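Local coordinates for protein arginine kinase (Anthopleura japonica, PDB 4RF6) that catalyses the reversible transfer of a phosphoryl group between ATP and L-arginine, as a monomer that carries two phosphagen kinase repeats in one chain, at residues Ala494-Pro497 and Gly498-Arg501; Thr56-Asp59 and Cys60-Ser63; Thr184-Gln187 and Leu188-Asp191; Asp461-Pro464 and Glu465-Asp468. One frame throughout, in Å; residues are numbered along the deposited sequence.

Contact 1: Ala494-Pro497 and Gly498-Arg501; sequences ALTP and GLTR
Thr496 O is approached by two groups, the backbone N of Leu499 and a water. The Leu499 N to Thr496 O bond is long and weak at 3.5 Å, though nearly straight at 166°, and the water lies between Thr496 O and Leu499 O, 2.8 Å from the latter. One residue back, Gly498 N donates to Leu495 O at 3.0 Å, reaching that oxygen from 45° above its carbonyl plane. These are two overlapping type I beta turns, with Pro497 in the third position of one and the second of the other. The Leu499 side chain folds back over them: with CG anti to its own carbonyl carbon (chi1 -73°), CG comes 3.4 Å from Leu495 O. Its branches then part, CD1 resting 3.9 Å from Thr496 CA and CD2 standing 4.3 Å from Ala494 CB. Ala494 CB in turn sits against the Gly498 backbone, 3.7 Å from Gly498 C. Ala494 O receives amides from Gln586 and Gln619, and Leu499 also meets Arg504 and Ile507. The double turn delivers the chain to Thr500, the N-cap of helix 501-516, whose side chain caps a backbone N just beyond Arg501 while Glu503 accepts from Thr500 N.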
loop_
_atom_site.group_PDB
_atom_site.type_symbol
_atom_site.label_atom_id
_atom_site.label_comp_id
_atom_site.label_asym_id
_atom_site.label_seq_id
_atom_site.Cartn_x
_atom_site.Cartn_y
_atom_site.Cartn_z
ATOM N N ALA A 494 -14.155 7.206 -9.933
ATOM C CA ALA A 494 -13.282 7.372 -11.090
ATOM C C ALA A 494 -13.115 5.997 -11.725
ATOM O O ALA A 494 -13.622 4.991 -11.203
ATOM C CB ALA A 494 -11.936 7.923 -10.662
ATOM N N LEU A 495 -12.410 5.927 -12.848
ATOM C CA LEU A 495 -12.034 4.616 -13.362
ATOM C C LEU A 495 -10.725 4.255 -12.671
ATOM O O LEU A 495 -10.163 5.081 -11.951
ATOM C CB LEU A 495 -11.919 4.628 -14.884
ATOM C CG LEU A 495 -13.263 4.842 -15.593
ATOM C CD1 LEU A 495 -13.088 5.280 -17.040
ATOM C CD2 LEU A 495 -14.084 3.568 -15.535
ATOM N N THR A 496 -10.252 3.027 -12.857
ATOM C CA THR A 496 -9.027 2.567 -12.197
ATOM C C THR A 496 -7.814 3.523 -12.258
ATOM O O THR A 496 -7.137 3.717 -11.241
ATOM C CB THR A 496 -8.643 1.143 -12.667
ATOM O OG1 THR A 496 -9.654 0.219 -12.232
ATOM C CG2 THR A 496 -7.327 0.719 -12.076
ATOM N N PRO A 497 -7.532 4.127 -13.432
ATOM C CA PRO A 497 -6.333 4.980 -13.472
ATOM C C PRO A 497 -6.463 6.254 -12.645
ATOM O O PRO A 497 -5.439 6.857 -12.310
ATOM C CB PRO A 497 -6.220 5.355 -14.952
ATOM C CG PRO A 497 -6.956 4.267 -15.683
ATOM C CD PRO A 497 -8.103 3.935 -14.778
ATOM N N GLY A 498 -7.690 6.670 -12.333
ATOM C CA GLY A 498 -7.894 7.934 -11.642
ATOM C C GLY A 498 -8.307 7.795 -10.188
ATOM O O GLY A 498 -8.559 8.793 -9.507
ATOM N N LEU A 499 -8.373 6.554 -9.708
ATOM C CA LEU A 499 -8.845 6.271 -8.351
ATOM C C LEU A 499 -7.991 6.921 -7.266
ATOM O O LEU A 499 -6.758 6.922 -7.347
ATOM C CB LEU A 499 -8.890 4.758 -8.095
ATOM C CG LEU A 499 -9.981 3.914 -8.741
ATOM C CD1 LEU A 499 -9.809 2.444 -8.357
ATOM C CD2 LEU A 499 -11.357 4.406 -8.332
ATOM N N THR A 500 -8.657 7.468 -6.247
ATOM C CA THR A 500 -7.977 7.915 -5.035
ATOM C C THR A 500 -7.891 6.734 -4.079
ATOM O O THR A 500 -8.542 5.706 -4.294
ATOM C CB THR A 500 -8.720 9.062 -4.331
ATOM O OG1 THR A 500 -9.985 8.589 -3.850
ATOM C CG2 THR A 500 -8.934 10.242 -5.273
ATOM N N ARG A 501 -7.094 6.869 -3.024
ATOM C CA ARG A 501 -6.943 5.783 -2.064
ATOM C C ARG A 501 -8.281 5.351 -1.478
ATOM O O ARG A 501 -8.594 4.155 -1.444
ATOM C CB ARG A 501 -6.005 6.180 -0.925
ATOM C CG ARG A 501 -6.001 5.182 0.224
ATOM C CD ARG A 501 -4.813 5.396 1.150
ATOM N NE ARG A 501 -4.674 4.277 2.074
ATOM C CZ ARG A 501 -5.162 4.258 3.311
ATOM N NH1 ARG A 501 -5.804 5.313 3.800
ATOM N NH2 ARG A 501 -4.999 3.183 4.062
HETATM O O HOH W 1 -5.380 5.198 -9.042
#

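Contact 2: Thr56-Asp59 and Cys60-Ser63; sequences TLWD and CINS
Ile61 lays its CD1 methyl over one face of the Trp58 indole, a CH-pi contact 4.1 Å from the centroid of the six-membered ring and close to the ring normal. Ile61 CG1 lies between its backbone N and carbonyl carbon (chi1 67°), which turns the ethyl arm to the indole and leaves CG2 for Leu57 CD1, 4.2 Å away. A polar group sits at the indole's edge: Asn62 OD1 lies near the ring plane, 3.7 Å from Trp58 CZ3, with the amide inclined 56° to the ring.

The hydrogen bonds belong to the first turn of the helix. Thr56 is the N-cap and forms a capping box with Asp59: Asp59 N donates to Thr56 OG1 at 3.1 Å, and Thr56 N returns a nearly straight bond to Asp59 OD2 at 2.9 Å. Along the backbone, Ile61 N reaches Leu57 O at 3.0 Å, while Cys60 N donates to Thr56 O and, weakly, to Leu57 O. Asp59 OD1, the carboxylate oxygen outside the box, makes a salt bridge with Lys14.

Trp58 NE1 bonds to Ala18 O, Asn62 ND2 to Ala204 O. Helix 57-66 packs among its neighbours: Trp58 and Asn62 meet helix 7-14, Leu57 packs on helix 40-46, and Leu57, Cys60 and Ile61 all touch helix 86-96.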
loop_
_atom_site.group_PDB
_atom_site.type_symbol
_atom_site.label_atom_id
_atom_site.label_comp_id
_atom_site.label_asym_id
_atom_site.label_seq_id
_atom_site.Cartn_x
_atom_site.Cartn_y
_atom_site.Cartn_z
ATOM N N THR A 56 23.356 2.140 38.409
ATOM C CA THR A 56 24.695 2.721 38.496
ATOM C C THR A 56 25.083 3.345 37.163
ATOM O O THR A 56 24.395 3.163 36.157
ATOM C CB THR A 56 25.763 1.663 38.869
ATOM O OG1 THR A 56 25.975 0.781 37.759
ATOM C CG2 THR A 56 25.329 0.854 40.075
ATOM N N LEU A 57 26.189 4.085 37.170
ATOM C CA LEU A 57 26.723 4.689 35.960
ATOM C C LEU A 57 27.093 3.590 34.973
ATOM O O LEU A 57 26.802 3.688 33.778
ATOM C CB LEU A 57 27.955 5.529 36.292
ATOM C CG LEU A 57 28.719 6.196 35.149
ATOM C CD1 LEU A 57 27.894 7.293 34.490
ATOM C CD2 LEU A 57 30.035 6.753 35.658
ATOM N N TRP A 58 27.733 2.539 35.484
ATOM C CA TRP A 58 28.115 1.405 34.650
ATOM C C TRP A 58 26.917 0.752 33.969
ATOM O O TRP A 58 27.008 0.355 32.804
ATOM C CB TRP A 58 28.902 0.371 35.457
ATOM C CG TRP A 58 30.329 0.302 35.030
ATOM C CD1 TRP A 58 31.425 0.722 35.736
ATOM C CD2 TRP A 58 30.822 -0.190 33.781
ATOM N NE1 TRP A 58 32.569 0.505 35.002
ATOM C CE2 TRP A 58 32.223 -0.050 33.797
ATOM C CE3 TRP A 58 30.211 -0.740 32.651
ATOM C CZ2 TRP A 58 33.026 -0.444 32.720
ATOM C CZ3 TRP A 58 31.005 -1.128 31.588
ATOM C CH2 TRP A 58 32.395 -0.983 31.629
ATOM N N ASP A 59 25.801 0.634 34.689
ATOM C CA ASP A 59 24.570 0.102 34.105
ATOM C C ASP A 59 24.161 0.932 32.895
ATOM O O ASP A 59 23.695 0.402 31.882
ATOM C CB ASP A 59 23.432 0.118 35.129
ATOM C CG ASP A 59 23.620 -0.899 36.237
ATOM O OD1 ASP A 59 24.081 -2.021 35.944
ATOM O OD2 ASP A 59 23.302 -0.571 37.399
ATOM N N CYS A 60 24.345 2.242 33.009
ATOM C CA CYS A 60 23.942 3.161 31.955
ATOM C C CYS A 60 24.862 3.123 30.739
ATOM O O CYS A 60 24.401 3.223 29.601
ATOM C CB CYS A 60 23.857 4.583 32.501
ATOM S SG CYS A 60 22.440 4.833 33.588
ATOM N N ILE A 61 26.160 2.974 30.974
ATOM C CA ILE A 61 27.120 3.046 29.879
ATOM C C ILE A 61 27.445 1.682 29.283
ATOM O O ILE A 61 28.176 1.601 28.296
ATOM C CB ILE A 61 28.448 3.692 30.325
ATOM C CG1 ILE A 61 29.163 2.787 31.332
ATOM C CG2 ILE A 61 28.205 5.095 30.893
ATOM C CD1 ILE A 61 30.574 3.241 31.665
ATOM N N ASN A 62 26.911 0.617 29.875
ATOM C CA ASN A 62 27.329 -0.738 29.503
ATOM C C ASN A 62 27.215 -1.061 28.014
ATOM O O ASN A 62 28.134 -1.643 27.431
ATOM C CB ASN A 62 26.591 -1.803 30.315
ATOM C CG ASN A 62 27.198 -3.187 30.139
ATOM O OD1 ASN A 62 28.401 -3.377 30.339
ATOM N ND2 ASN A 62 26.377 -4.155 29.736
ATOM N N SER A 63 26.096 -0.687 27.401
ATOM C CA SER A 63 25.867 -1.033 25.999
ATOM C C SER A 63 26.903 -0.380 25.087
ATOM O O SER A 63 27.357 -0.986 24.108
ATOM C CB SER A 63 24.458 -0.645 25.564
ATOM O OG SER A 63 24.209 -1.086 24.245
#

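Contact 3: Thr184-Gln187 and Leu188-Asp191; sequences TRQQ and LVDD
The Arg185 guanidinium carries Val189 CG2 over one face, 4.0 Å above its plane and displaced toward the rim; NH1 is the nearest of its atoms to the methyl. The bend of the arginine chain at chi3 (69°) folds the group back alongside Val189, the two side chains pointing the same way. One residue on, two flat groups meet: the planes of the Gln186 amide and the Asp190 carboxylate are 56° apart. Gln186 NE2 donates to Asp190 OD1, but weakly: the bond is 3.3 Å long and bent. Thr184 and Leu188 also run side by side, Thr184 CG2 3.9 Å from Leu188 CD1, while Thr184 OG1 bonds to Asp181. Beneath these pairs, Leu188 N donates to Thr184 O, Val189 N to Arg185 O and Asp190 N to Gln186 O, the last at 2.9 Å. Asp191 N still reaches Gln187 O at 3.0 Å, and its carboxylate makes a salt bridge with Lys223. Leu188 is the buried member, touching Met180 and Phe193. Every pair is spaced i to i+4, the pattern of an alpha-helix with a largely polar surface; the chain passes from helix 182-190 through Asp191 to His192, a predicted ATP-binding residue.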
loop_
_atom_site.group_PDB
_atom_site.type_symbol
_atom_site.label_atom_id
_atom_site.label_comp_id
_atom_site.label_asym_id
_atom_site.label_seq_id
_atom_site.Cartn_x
_atom_site.Cartn_y
_atom_site.Cartn_z
ATOM N N THR A 184 -0.154 -17.466 15.166
ATOM C CA THR A 184 -0.219 -16.030 15.434
ATOM C C THR A 184 1.095 -15.338 15.096
ATOM O O THR A 184 1.107 -14.251 14.508
ATOM C CB THR A 184 -0.560 -15.755 16.908
ATOM O OG1 THR A 184 -1.833 -16.334 17.221
ATOM C CG2 THR A 184 -0.605 -14.258 17.191
ATOM N N ARG A 185 2.197 -15.974 15.486
ATOM C CA ARG A 185 3.534 -15.474 15.199
ATOM C C ARG A 185 3.681 -15.257 13.695
ATOM O O ARG A 185 4.121 -14.192 13.246
ATOM C CB ARG A 185 4.576 -16.478 15.699
ATOM C CG ARG A 185 5.961 -15.899 15.964
ATOM C CD ARG A 185 7.036 -16.982 15.875
ATOM N NE ARG A 185 7.201 -17.445 14.498
ATOM C CZ ARG A 185 8.134 -16.998 13.660
ATOM N NH1 ARG A 185 9.008 -16.080 14.055
ATOM N NH2 ARG A 185 8.197 -17.475 12.424
ATOM N N GLN A 186 3.286 -16.268 12.925
ATOM C CA GLN A 186 3.356 -16.221 11.468
ATOM C C GLN A 186 2.572 -15.040 10.902
ATOM O O GLN A 186 3.052 -14.320 10.022
ATOM C CB GLN A 186 2.808 -17.524 10.879
ATOM C CG GLN A 186 3.208 -17.737 9.434
ATOM C CD GLN A 186 4.674 -17.423 9.203
ATOM O OE1 GLN A 186 5.557 -18.086 9.751
ATOM N NE2 GLN A 186 4.940 -16.392 8.408
ATOM N N GLN A 187 1.358 -14.860 11.410
ATOM C CA GLN A 187 0.491 -13.765 10.991
ATOM C C GLN A 187 1.136 -12.403 11.223
ATOM O O GLN A 187 1.171 -11.555 10.327
ATOM C CB GLN A 187 -0.840 -13.831 11.743
ATOM C CG GLN A 187 -1.656 -15.084 11.461
ATOM C CD GLN A 187 -3.108 -14.948 11.886
ATOM O OE1 GLN A 187 -3.481 -13.996 12.576
ATOM N NE2 GLN A 187 -3.937 -15.897 11.466
ATOM N N LEU A 188 1.639 -12.197 12.437
ATOM C CA LEU A 188 2.249 -10.926 12.810
ATOM C C LEU A 188 3.532 -10.644 12.020
ATOM O O LEU A 188 3.851 -9.483 11.744
ATOM C CB LEU A 188 2.496 -10.876 14.321
ATOM C CG LEU A 188 1.235 -10.797 15.183
ATOM C CD1 LEU A 188 1.544 -11.072 16.648
ATOM C CD2 LEU A 188 0.563 -9.443 15.035
ATOM N N VAL A 189 4.261 -11.698 11.653
ATOM C CA VAL A 189 5.415 -11.551 10.767
ATOM C C VAL A 189 4.937 -11.090 9.391
ATOM O O VAL A 189 5.499 -10.161 8.801
ATOM C CB VAL A 189 6.211 -12.871 10.617
ATOM C CG1 VAL A 189 7.196 -12.769 9.470
ATOM C CG2 VAL A 189 6.952 -13.203 11.895
ATOM N N ASP A 190 3.885 -11.738 8.895
ATOM C CA ASP A 190 3.303 -11.398 7.599
ATOM C C ASP A 190 2.841 -9.943 7.529
ATOM O O ASP A 190 2.914 -9.315 6.472
ATOM C CB ASP A 190 2.145 -12.343 7.254
ATOM C CG ASP A 190 2.621 -13.703 6.766
ATOM O OD1 ASP A 190 3.837 -13.856 6.522
ATOM O OD2 ASP A 190 1.772 -14.611 6.619
ATOM N N ASP A 191 2.370 -9.408 8.652
ATOM C CA ASP A 191 1.940 -8.014 8.713
ATOM C C ASP A 191 3.117 -7.094 9.036
ATOM O O ASP A 191 2.979 -5.869 9.012
ATOM C CB ASP A 191 0.837 -7.835 9.761
ATOM C CG ASP A 191 -0.387 -8.685 9.477
ATOM O OD1 ASP A 191 -0.673 -8.937 8.287
ATOM O OD2 ASP A 191 -1.065 -9.095 10.445
#

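Contact 4: Asp461-Pro464 and Glu465-Asp468; sequences DMNP and EKVD
Two torsions bring Asp461 and Lys466 together: the aspartate holds CG anti to its backbone N (chi1 -166°), and the lysine chain, extended beyond CG except for a bend at chi3 (70°), swings its ammonium back to the carboxylate. Lys466 NZ then forms a salt bridge with Asp461 OD2 at 2.7 Å, on the syn side of the carboxylate and somewhat out of its plane. The other carboxylate oxygen serves the backbone, since Asp461 OD1 accepts from Asn463 N at 3.2 Å, an Asx turn.

Asn463 likewise turns its side chain to the chain ahead. Asn463 OD1 accepts from Glu465 N at 2.9 Å, the donor lying above the amide carbonyl plane, and Asn463 ND2 reaches a water that also bonds to Glu465 OE2. The main chain here makes a short 3-10 turn: Lys466 N donates to Asn463 O at 3.0 Å and Val467 N to Pro464 O at 3.2 Å. Lys466 crosses Asn463 at about a right angle, its CD 3.9 Å from Asn463 CB. This surface loop joins helix 438-448 to strand 479-488; Asp461, Lys466 and Val467 rest on Val697 of helix 696-714, and Pro464 meets Cys606 of helix 598-616.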
loop_
_atom_site.group_PDB
_atom_site.type_symbol
_atom_site.label_atom_id
_atom_site.label_comp_id
_atom_site.label_asym_id
_atom_site.label_seq_id
_atom_site.Cartn_x
_atom_site.Cartn_y
_atom_site.Cartn_z
ATOM N N ASP A 461 -27.394 -5.895 -22.766
ATOM C CA ASP A 461 -28.462 -6.876 -22.563
ATOM C C ASP A 461 -27.945 -8.072 -21.783
ATOM O O ASP A 461 -27.289 -8.957 -22.347
ATOM C CB ASP A 461 -29.017 -7.350 -23.913
ATOM C CG ASP A 461 -30.334 -8.103 -23.783
ATOM O OD1 ASP A 461 -30.697 -8.517 -22.658
ATOM O OD2 ASP A 461 -30.999 -8.302 -24.822
ATOM N N MET A 462 -28.251 -8.110 -20.489
ATOM C CA MET A 462 -27.836 -9.230 -19.650
ATOM C C MET A 462 -29.011 -10.126 -19.251
ATOM O O MET A 462 -29.095 -10.569 -18.105
ATOM C CB MET A 462 -27.099 -8.729 -18.404
ATOM C CG MET A 462 -25.751 -8.061 -18.709
ATOM S SD MET A 462 -24.535 -9.243 -19.341
ATOM C CE MET A 462 -24.074 -10.091 -17.828
ATOM N N ASN A 463 -29.910 -10.400 -20.198
ATOM C CA ASN A 463 -30.981 -11.375 -19.983
ATOM C C ASN A 463 -30.658 -12.696 -20.668
ATOM O O ASN A 463 -30.823 -12.825 -21.881
ATOM C CB ASN A 463 -32.311 -10.841 -20.519
ATOM C CG ASN A 463 -33.493 -11.746 -20.196
ATOM O OD1 ASN A 463 -33.334 -12.899 -19.799
ATOM N ND2 ASN A 463 -34.699 -11.216 -20.382
ATOM N N PRO A 464 -30.232 -13.700 -19.882
ATOM C CA PRO A 464 -29.847 -15.010 -20.421
ATOM C C PRO A 464 -30.997 -15.768 -21.085
ATOM O O PRO A 464 -30.734 -16.712 -21.825
ATOM C CB PRO A 464 -29.364 -15.777 -19.177
ATOM C CG PRO A 464 -30.021 -15.085 -18.025
ATOM C CD PRO A 464 -30.107 -13.647 -18.413
ATOM N N GLU A 465 -32.241 -15.373 -20.836
ATOM C CA GLU A 465 -33.370 -16.066 -21.450
ATOM C C GLU A 465 -33.529 -15.658 -22.914
ATOM O O GLU A 465 -34.296 -16.265 -23.656
ATOM C CB GLU A 465 -34.666 -15.816 -20.667
ATOM C CG GLU A 465 -34.654 -16.398 -19.248
ATOM C CD GLU A 465 -35.977 -16.214 -18.512
ATOM O OE1 GLU A 465 -36.033 -16.526 -17.301
ATOM O OE2 GLU A 465 -36.956 -15.767 -19.142
ATOM N N LYS A 466 -32.804 -14.624 -23.335
ATOM C CA LYS A 466 -32.860 -14.216 -24.735
ATOM C C LYS A 466 -31.812 -14.951 -25.578
ATOM O O LYS A 466 -31.773 -14.809 -26.805
ATOM C CB LYS A 466 -32.762 -12.693 -24.874
ATOM C CG LYS A 466 -33.903 -11.958 -24.163
ATOM C CD LYS A 466 -33.691 -10.453 -24.124
ATOM C CE LYS A 466 -33.846 -9.827 -25.504
ATOM N NZ LYS A 466 -33.602 -8.355 -25.465
ATOM N N VAL A 467 -30.984 -15.759 -24.919
ATOM C CA VAL A 467 -30.070 -16.655 -25.636
ATOM C C VAL A 467 -30.673 -18.051 -25.815
ATOM O O VAL A 467 -31.076 -18.691 -24.839
ATOM C CB VAL A 467 -28.717 -16.778 -24.923
ATOM C CG1 VAL A 467 -27.875 -17.859 -25.578
ATOM C CG2 VAL A 467 -27.986 -15.440 -24.955
ATOM N N ASP A 468 -30.732 -18.518 -27.062
ATOM C CA ASP A 468 -31.251 -19.849 -27.367
ATOM C C ASP A 468 -30.074 -20.772 -27.670
ATOM O O ASP A 468 -29.537 -20.755 -28.782
ATOM C CB ASP A 468 -32.195 -19.775 -28.570
ATOM C CG ASP A 468 -33.096 -20.993 -28.692
ATOM O OD1 ASP A 468 -32.625 -22.125 -28.455
ATOM O OD2 ASP A 468 -34.285 -20.811 -29.037
HETATM O O HOH W 2 -37.144 -12.716 -20.265
#

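Contacts 2 and 3 belong to the first repeat, 4-369, and contacts 4 and 1 to the second, 370-718. Contact 2 is the one near the presumed substrate site: the Ile61 side chain lies about 4 Å from that of Val74. Contact 3 runs up to a predicted ATP-binding residue, His192, whose side chain is about 6 Å from that of Asp191, and its centre is about 35 Å from that of contact 2. Contacts 1 and 4 lie away from the known and predicted sites. Although contacts 1 and 3 belong to different repeats, their nearest atoms are about 13 Å apart, whereas the centres of contacts 2 and 4 are about 81 Å apart, on opposite sides of the chain's centre.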